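Local coordinates for Peptide/nickel transport system substrate-binding protein (Listeria monocytogenes serotype 1/2a, PDB 5KZT), which binds peptide and probably delivers it, outside the cell membrane, to a membrane transporter for uptake, at residues A[286-289]-A[293-296]; A[353-358]-A[395-400]. One frame throughout, in Å; residues are numbered along the deposited sequence.

In the fold
Both contacts lie on the same side of the chain's centre, with contact 1 about 26 Å and contact 2 about 32 Å from it (centre to centre), and their own centres are about 9 Å apart. They come in series: contact 1 closes within helix 291-299 before contact 2 opens on helix 348-362. The two helices pack directly, as Ala296 CB lies 3.6 Å from Trp355 N and Ile293 CD1 3.7 Å from Gly358 CA. Strand 367-374 of the large mixed sheet touches Val287, Phe288, Ile293 and Trp355, and pairs in parallel with strand 397-404. The turn and both helices thus pack together against this part of the sheet, joining chain segments far apart in sequence.

Contact 1: A[286-289]-A[293-296]; sequences TVFA and IRKA
Arg294 and Ile293, in the first turn of helix 291-299, close onto Val287 and Phe288 of the short 3-10 turn that precedes it. From CB, the arginine chain runs to CG, which passes 4.0 Å from Phe288 CB and 3.3 Å from Phe288 O. CD stays beside the same carbonyl oxygen, and the bend there (chi3 -63°) folds the guanidinium back so that NH1 also reaches it. The resulting bond, Arg294 NH1 to Phe288 O, is 2.7 Å long and nearly straight (163° at the hydrogen), with the oxygen practically in the guanidinium plane. Water 1 accepts from Arg294 NH1 at 3.2 Å and donates to Ala289 O at 3.1 Å, tying the next carbonyl to the same nitrogen. Beyond the two segments, NE and NH2 bond to the backbone oxygens of Val489 and Asp488. Behind this polar clasp, Ile293 CG2 meets Phe288 CD1 at 3.9 Å, oblique to the ring, and Val287 CG2 at 4.2 Å; that same valine methyl sits over the centre of one ring face. Within the turn, Thr286 OG1 accepts from Phe288 N in an ST turn. The cation is therefore held by main-chain carbonyls and a water, a pattern that joins the turn, the helix and residues 488-489 while satisfying a buried guanidinium group.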
ATOM      1  N   THR A 286     -25.846   3.293   6.399  1.00 22.63           N
ATOM      2  CA  THR A 286     -26.126   3.286   4.964  1.00 22.14           C
ATOM      3  C   THR A 286     -26.859   1.980   4.646  1.00 21.95           C
ATOM      4  O   THR A 286     -26.992   1.102   5.497  1.00 21.67           O
ATOM      5  CB  THR A 286     -24.838   3.300   4.130  1.00 21.12           C
ATOM      6  OG1 THR A 286     -24.159   2.058   4.306  1.00 20.03           O
ATOM      7  CG2 THR A 286     -23.914   4.457   4.528  1.00 21.28           C
ATOM      8  N   VAL A 287     -27.287   1.822   3.401  1.00 22.15           N
ATOM      9  CA  VAL A 287     -27.891   0.541   2.972  1.00 22.24           C
ATOM     10  C   VAL A 287     -26.957  -0.671   3.124  1.00 21.38           C
ATOM     11  O   VAL A 287     -27.431  -1.813   3.247  1.00 21.45           O
ATOM     12  CB  VAL A 287     -28.411   0.586   1.514  1.00 22.60           C
ATOM     13  CG1 VAL A 287     -29.546   1.603   1.387  1.00 23.31           C
ATOM     14  CG2 VAL A 287     -27.286   0.851   0.504  1.00 22.27           C
ATOM     15  N   PHE A 288     -25.642  -0.430   3.113  1.00 20.11           N
ATOM     16  CA  PHE A 288     -24.677  -1.503   3.251  1.00 19.49           C
ATOM     17  C   PHE A 288     -24.501  -1.957   4.694  1.00 19.37           C
ATOM     18  O   PHE A 288     -23.739  -2.872   4.941  1.00 18.77           O
ATOM     19  CB  PHE A 288     -23.337  -1.111   2.630  1.00 18.83           C
ATOM     20  CG  PHE A 288     -23.403  -0.884   1.155  1.00 19.01           C
ATOM     21  CD1 PHE A 288     -23.806  -1.900   0.311  1.00 19.26           C
ATOM     22  CD2 PHE A 288     -23.009   0.329   0.599  1.00 19.20           C
ATOM     23  CE1 PHE A 288     -23.865  -1.701  -1.051  1.00 19.56           C
ATOM     24  CE2 PHE A 288     -23.062   0.533  -0.767  1.00 19.48           C
ATOM     25  CZ  PHE A 288     -23.481  -0.490  -1.599  1.00 19.61           C
ATOM     26  N   ALA A 289     -25.191  -1.318   5.645  1.00 20.13           N
ATOM     27  CA  ALA A 289     -25.364  -1.893   6.972  1.00 20.68           C
ATOM     28  C   ALA A 289     -26.169  -3.209   6.905  1.00 21.59           C
ATOM     29  O   ALA A 289     -26.066  -4.036   7.795  1.00 21.88           O
ATOM     30  CB  ALA A 289     -26.029  -0.889   7.910  1.00 21.40           C
ATOM     31  N   ILE A 293     -27.789  -6.739   1.251  1.00 23.89           N
ATOM     32  CA  ILE A 293     -27.469  -5.731   0.241  1.00 23.27           C
ATOM     33  C   ILE A 293     -25.982  -5.792  -0.153  1.00 22.69           C
ATOM     34  O   ILE A 293     -25.673  -5.709  -1.352  1.00 22.28           O
ATOM     35  CB  ILE A 293     -27.885  -4.320   0.709  1.00 23.12           C
ATOM     36  CG1 ILE A 293     -29.410  -4.258   0.959  1.00 24.08           C
ATOM     37  CG2 ILE A 293     -27.436  -3.237  -0.266  1.00 22.95           C
ATOM     38  CD1 ILE A 293     -30.279  -4.587  -0.236  1.00 24.68           C
ATOM     39  N   ARG A 294     -25.085  -5.958   0.830  1.00 21.94           N
ATOM     40  CA  ARG A 294     -23.650  -6.171   0.542  1.00 21.44           C
ATOM     41  C   ARG A 294     -23.441  -7.393  -0.369  1.00 21.66           C
ATOM     42  O   ARG A 294     -22.694  -7.330  -1.355  1.00 20.65           O
ATOM     43  CB  ARG A 294     -22.834  -6.356   1.839  1.00 21.01           C
ATOM     44  CG  ARG A 294     -22.821  -5.123   2.736  1.00 20.68           C
ATOM     45  CD  ARG A 294     -21.701  -5.177   3.742  1.00 20.36           C
ATOM     46  NE  ARG A 294     -21.796  -6.286   4.695  1.00 20.60           N
ATOM     47  CZ  ARG A 294     -22.527  -6.304   5.811  1.00 21.35           C
ATOM     48  NH1 ARG A 294     -23.334  -5.293   6.150  1.00 21.48           N
ATOM     49  NH2 ARG A 294     -22.470  -7.380   6.599  1.00 22.13           N
ATOM     50  N   LYS A 295     -24.120  -8.490  -0.015  1.00 22.74           N
ATOM     51  CA  LYS A 295     -24.039  -9.761  -0.747  1.00 23.97           C
ATOM     52  C   LYS A 295     -24.545  -9.605  -2.184  1.00 23.99           C
ATOM     53  O   LYS A 295     -23.975 -10.185  -3.100  1.00 23.65           O
ATOM     54  CB  LYS A 295     -24.839 -10.857  -0.018  1.00 25.52           C
ATOM     55  CG  LYS A 295     -24.724 -12.238  -0.652  1.00 27.21           C
ATOM     56  CD  LYS A 295     -25.505 -13.306   0.105  1.00 29.20           C
ATOM     57  CE  LYS A 295     -24.805 -13.753   1.385  1.00 30.04           C
ATOM     58  NZ  LYS A 295     -23.539 -14.477   1.081  1.00 30.88           N
ATOM     59  N   ALA A 296     -25.618  -8.833  -2.355  1.00 24.36           N
ATOM     60  CA  ALA A 296     -26.215  -8.605  -3.681  1.00 24.83           C
ATOM     61  C   ALA A 296     -25.217  -7.932  -4.618  1.00 24.24           C
ATOM     62  O   ALA A 296     -24.978  -8.424  -5.729  1.00 24.23           O
ATOM     63  CB  ALA A 296     -27.464  -7.761  -3.566  1.00 25.23           C
TER
HETATM   64  O   HOH W   1     -23.670  -5.202   9.371  1.00 31.59           O

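Contact 2: A[353-358]-A[395-400]; sequences KAWKAG and DGLTVK
A beta-alpha-beta crossover runs from strand 367-374 through helix 377-393 to the parallel strand 397-404, and the contact lies where its second strand begins: there Trp355, from the preceding helix 348-362, meets Asp395, Gly396 and Leu397. The parallel pairing is supported by backbone hydrogen bonds of Gly396 and Thr398 with Ile367, and of Thr398 with Val369. Trp355 points from its helix toward the strand, its CG anti to the backbone N (chi1 179°), an orientation that carries the indole across the gap between CA atoms 8.7 Å apart at Trp355 and Asp395. The two ends of the indole then do different work. Its benzo end is apolar: Trp355 CH2 lies 3.7 Å from Leu397 CB and 3.8 Å from Leu397 CD1, and CZ2 is 3.8 Å from the same CB, an oblique approach. At the ring edge, Trp355 CZ2 also comes within 4.1 Å of Gly396 C. Gly396 has phi 92°, a backbone shape in which a CB would press on the carbonyl oxygen of Asp395, reason enough for a glycine here. Around this pair, Ala296 and Ile367 touch Trp355, while Ile297 and Leu390 touch Leu397, so the indole packs against helix 291-299 and strand 367-374, while Leu397 reaches helices 291-299 and 377-393. The polar end fixes its rotation: Trp355 NE1 donates to Asp395 O at 2.9 Å, with the oxygen near the indole plane but NE1 lying 36° out of the carbonyl plane.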
ATOM      1  N   LYS A 353     -31.229 -13.276  -5.242  1.00 32.78           N
ATOM      2  CA  LYS A 353     -31.836 -13.783  -4.005  1.00 33.66           C
ATOM      3  C   LYS A 353     -31.539 -12.839  -2.819  1.00 31.86           C
ATOM      4  O   LYS A 353     -32.457 -12.418  -2.113  1.00 32.32           O
ATOM      5  CB  LYS A 353     -31.333 -15.206  -3.688  1.00 34.83           C
ATOM      6  CG  LYS A 353     -31.964 -15.817  -2.439  1.00 36.79           C
ATOM      7  CD  LYS A 353     -31.510 -17.238  -2.137  1.00 38.08           C
ATOM      8  CE  LYS A 353     -32.501 -17.893  -1.176  1.00 40.28           C
ATOM      9  NZ  LYS A 353     -31.907 -18.996  -0.370  1.00 40.92           N
ATOM     10  N   ALA A 354     -30.263 -12.515  -2.623  1.00 30.08           N
ATOM     11  CA  ALA A 354     -29.851 -11.583  -1.568  1.00 28.72           C
ATOM     12  C   ALA A 354     -30.460 -10.195  -1.770  1.00 28.35           C
ATOM     13  O   ALA A 354     -30.889  -9.559  -0.816  1.00 28.29           O
ATOM     14  CB  ALA A 354     -28.326 -11.481  -1.507  1.00 27.53           C
ATOM     15  N   TRP A 355     -30.485  -9.724  -3.017  1.00 28.03           N
ATOM     16  CA  TRP A 355     -31.063  -8.419  -3.344  1.00 27.85           C
ATOM     17  C   TRP A 355     -32.546  -8.323  -2.947  1.00 29.11           C
ATOM     18  O   TRP A 355     -32.937  -7.384  -2.245  1.00 28.98           O
ATOM     19  CB  TRP A 355     -30.876  -8.144  -4.835  1.00 27.73           C
ATOM     20  CG  TRP A 355     -31.424  -6.859  -5.349  1.00 27.66           C
ATOM     21  CD1 TRP A 355     -32.398  -6.719  -6.281  1.00 28.78           C
ATOM     22  CD2 TRP A 355     -30.990  -5.537  -5.023  1.00 27.13           C
ATOM     23  NE1 TRP A 355     -32.618  -5.397  -6.551  1.00 28.86           N
ATOM     24  CE2 TRP A 355     -31.769  -4.644  -5.786  1.00 27.65           C
ATOM     25  CE3 TRP A 355     -30.010  -5.016  -4.165  1.00 26.21           C
ATOM     26  CZ2 TRP A 355     -31.628  -3.266  -5.701  1.00 27.54           C
ATOM     27  CZ3 TRP A 355     -29.870  -3.643  -4.079  1.00 25.94           C
ATOM     28  CH2 TRP A 355     -30.677  -2.782  -4.843  1.00 26.61           C
ATOM     29  N   LYS A 356     -33.356  -9.289  -3.374  1.00 30.65           N
ATOM     30  CA  LYS A 356     -34.799  -9.282  -3.030  1.00 32.06           C
ATOM     31  C   LYS A 356     -35.026  -9.290  -1.500  1.00 31.96           C
ATOM     32  O   LYS A 356     -35.864  -8.540  -0.984  1.00 31.97           O
ATOM     33  CB  LYS A 356     -35.553 -10.445  -3.712  1.00 33.87           C
ATOM     34  CG  LYS A 356     -35.628 -10.328  -5.242  1.00 34.66           C
ATOM     35  CD  LYS A 356     -36.700 -11.196  -5.899  1.00 36.94           C
ATOM     36  CE  LYS A 356     -36.218 -12.586  -6.315  1.00 37.62           C
ATOM     37  NZ  LYS A 356     -35.258 -12.570  -7.455  1.00 37.42           N
ATOM     38  N   ALA A 357     -34.255 -10.110  -0.789  1.00 31.75           N
ATOM     39  CA  ALA A 357     -34.383 -10.247   0.672  1.00 31.82           C
ATOM     40  C   ALA A 357     -33.947  -8.984   1.413  1.00 31.05           C
ATOM     41  O   ALA A 357     -34.605  -8.551   2.359  1.00 31.46           O
ATOM     42  CB  ALA A 357     -33.587 -11.445   1.161  1.00 31.55           C
ATOM     43  N   GLY A 358     -32.828  -8.406   0.985  1.00 29.92           N
ATOM     44  CA  GLY A 358     -32.359  -7.124   1.514  1.00 29.11           C
ATOM     45  C   GLY A 358     -33.361  -5.997   1.326  1.00 29.64           C
ATOM     46  O   GLY A 358     -33.637  -5.272   2.264  1.00 29.60           O
ATOM     47  N   ASP A 395     -32.473  -5.121 -10.186  1.00 31.49           N
ATOM     48  CA  ASP A 395     -33.583  -4.229 -10.572  1.00 32.78           C
ATOM     49  C   ASP A 395     -33.903  -3.246  -9.458  1.00 31.93           C
ATOM     50  O   ASP A 395     -34.120  -3.655  -8.317  1.00 31.42           O
ATOM     51  CB  ASP A 395     -34.854  -5.032 -10.882  1.00 35.28           C
ATOM     52  CG  ASP A 395     -34.716  -5.953 -12.097  1.00 36.95           C
ATOM     53  OD1 ASP A 395     -33.822  -5.753 -12.939  1.00 37.55           O
ATOM     54  OD2 ASP A 395     -35.527  -6.896 -12.213  1.00 38.62           O
ATOM     55  N   GLY A 396     -33.946  -1.960  -9.803  1.00 31.80           N
ATOM     56  CA  GLY A 396     -34.178  -0.881  -8.844  1.00 31.69           C
ATOM     57  C   GLY A 396     -32.916  -0.279  -8.242  1.00 30.14           C
ATOM     58  O   GLY A 396     -32.998   0.562  -7.356  1.00 30.76           O
ATOM     59  N   LEU A 397     -31.745  -0.698  -8.707  1.00 28.92           N
ATOM     60  CA  LEU A 397     -30.481  -0.151  -8.216  1.00 27.44           C
ATOM     61  C   LEU A 397     -29.973   0.894  -9.203  1.00 27.35           C
ATOM     62  O   LEU A 397     -29.853   0.618 -10.401  1.00 27.19           O
ATOM     63  CB  LEU A 397     -29.443  -1.265  -8.031  1.00 26.80           C
ATOM     64  CG  LEU A 397     -28.068  -0.833  -7.507  1.00 25.83           C
ATOM     65  CD1 LEU A 397     -28.137  -0.280  -6.096  1.00 25.78           C
ATOM     66  CD2 LEU A 397     -27.091  -1.992  -7.558  1.00 25.59           C
ATOM     67  N   THR A 398     -29.738   2.101  -8.700  1.00 27.22           N
ATOM     68  CA  THR A 398     -29.006   3.137  -9.405  1.00 27.14           C
ATOM     69  C   THR A 398     -27.642   3.232  -8.740  1.00 25.84           C
ATOM     70  O   THR A 398     -27.543   3.216  -7.504  1.00 25.28           O
ATOM     71  CB  THR A 398     -29.689   4.507  -9.297  1.00 28.71           C
ATOM     72  OG1 THR A 398     -30.997   4.435  -9.854  1.00 30.89           O
ATOM     73  CG2 THR A 398     -28.916   5.576 -10.047  1.00 29.09           C
ATOM     74  N   VAL A 399     -26.603   3.299  -9.563  1.00 25.00           N
ATOM     75  CA  VAL A 399     -25.222   3.513  -9.101  1.00 24.26           C
ATOM     76  C   VAL A 399     -24.703   4.816  -9.722  1.00 24.71           C
ATOM     77  O   VAL A 399     -24.560   4.896 -10.944  1.00 25.24           O
ATOM     78  CB  VAL A 399     -24.319   2.329  -9.481  1.00 23.45           C
ATOM     79  CG1 VAL A 399     -22.870   2.598  -9.072  1.00 22.30           C
ATOM     80  CG2 VAL A 399     -24.840   1.051  -8.830  1.00 23.64           C
ATOM     81  N   LYS A 400     -24.487   5.840  -8.889  1.00 25.13           N
ATOM     82  CA  LYS A 400     -23.874   7.112  -9.327  1.00 26.26           C
ATOM     83  C   LYS A 400     -22.380   6.891  -9.287  1.00 24.35           C
ATOM     84  O   LYS A 400     -21.880   6.226  -8.378  1.00 22.94           O
ATOM     85  CB  LYS A 400     -24.167   8.308  -8.398  1.00 28.12           C
ATOM     86  CG  LYS A 400     -25.602   8.543  -7.963  1.00 30.56           C
ATOM     87  CD  LYS A 400     -26.356   9.544  -8.836  1.00 33.53           C
ATOM     88  CE  LYS A 400     -27.073   8.848  -9.989  1.00 34.53           C
ATOM     89  NZ  LYS A 400     -27.733   9.799 -10.923  1.00 37.07           N
TER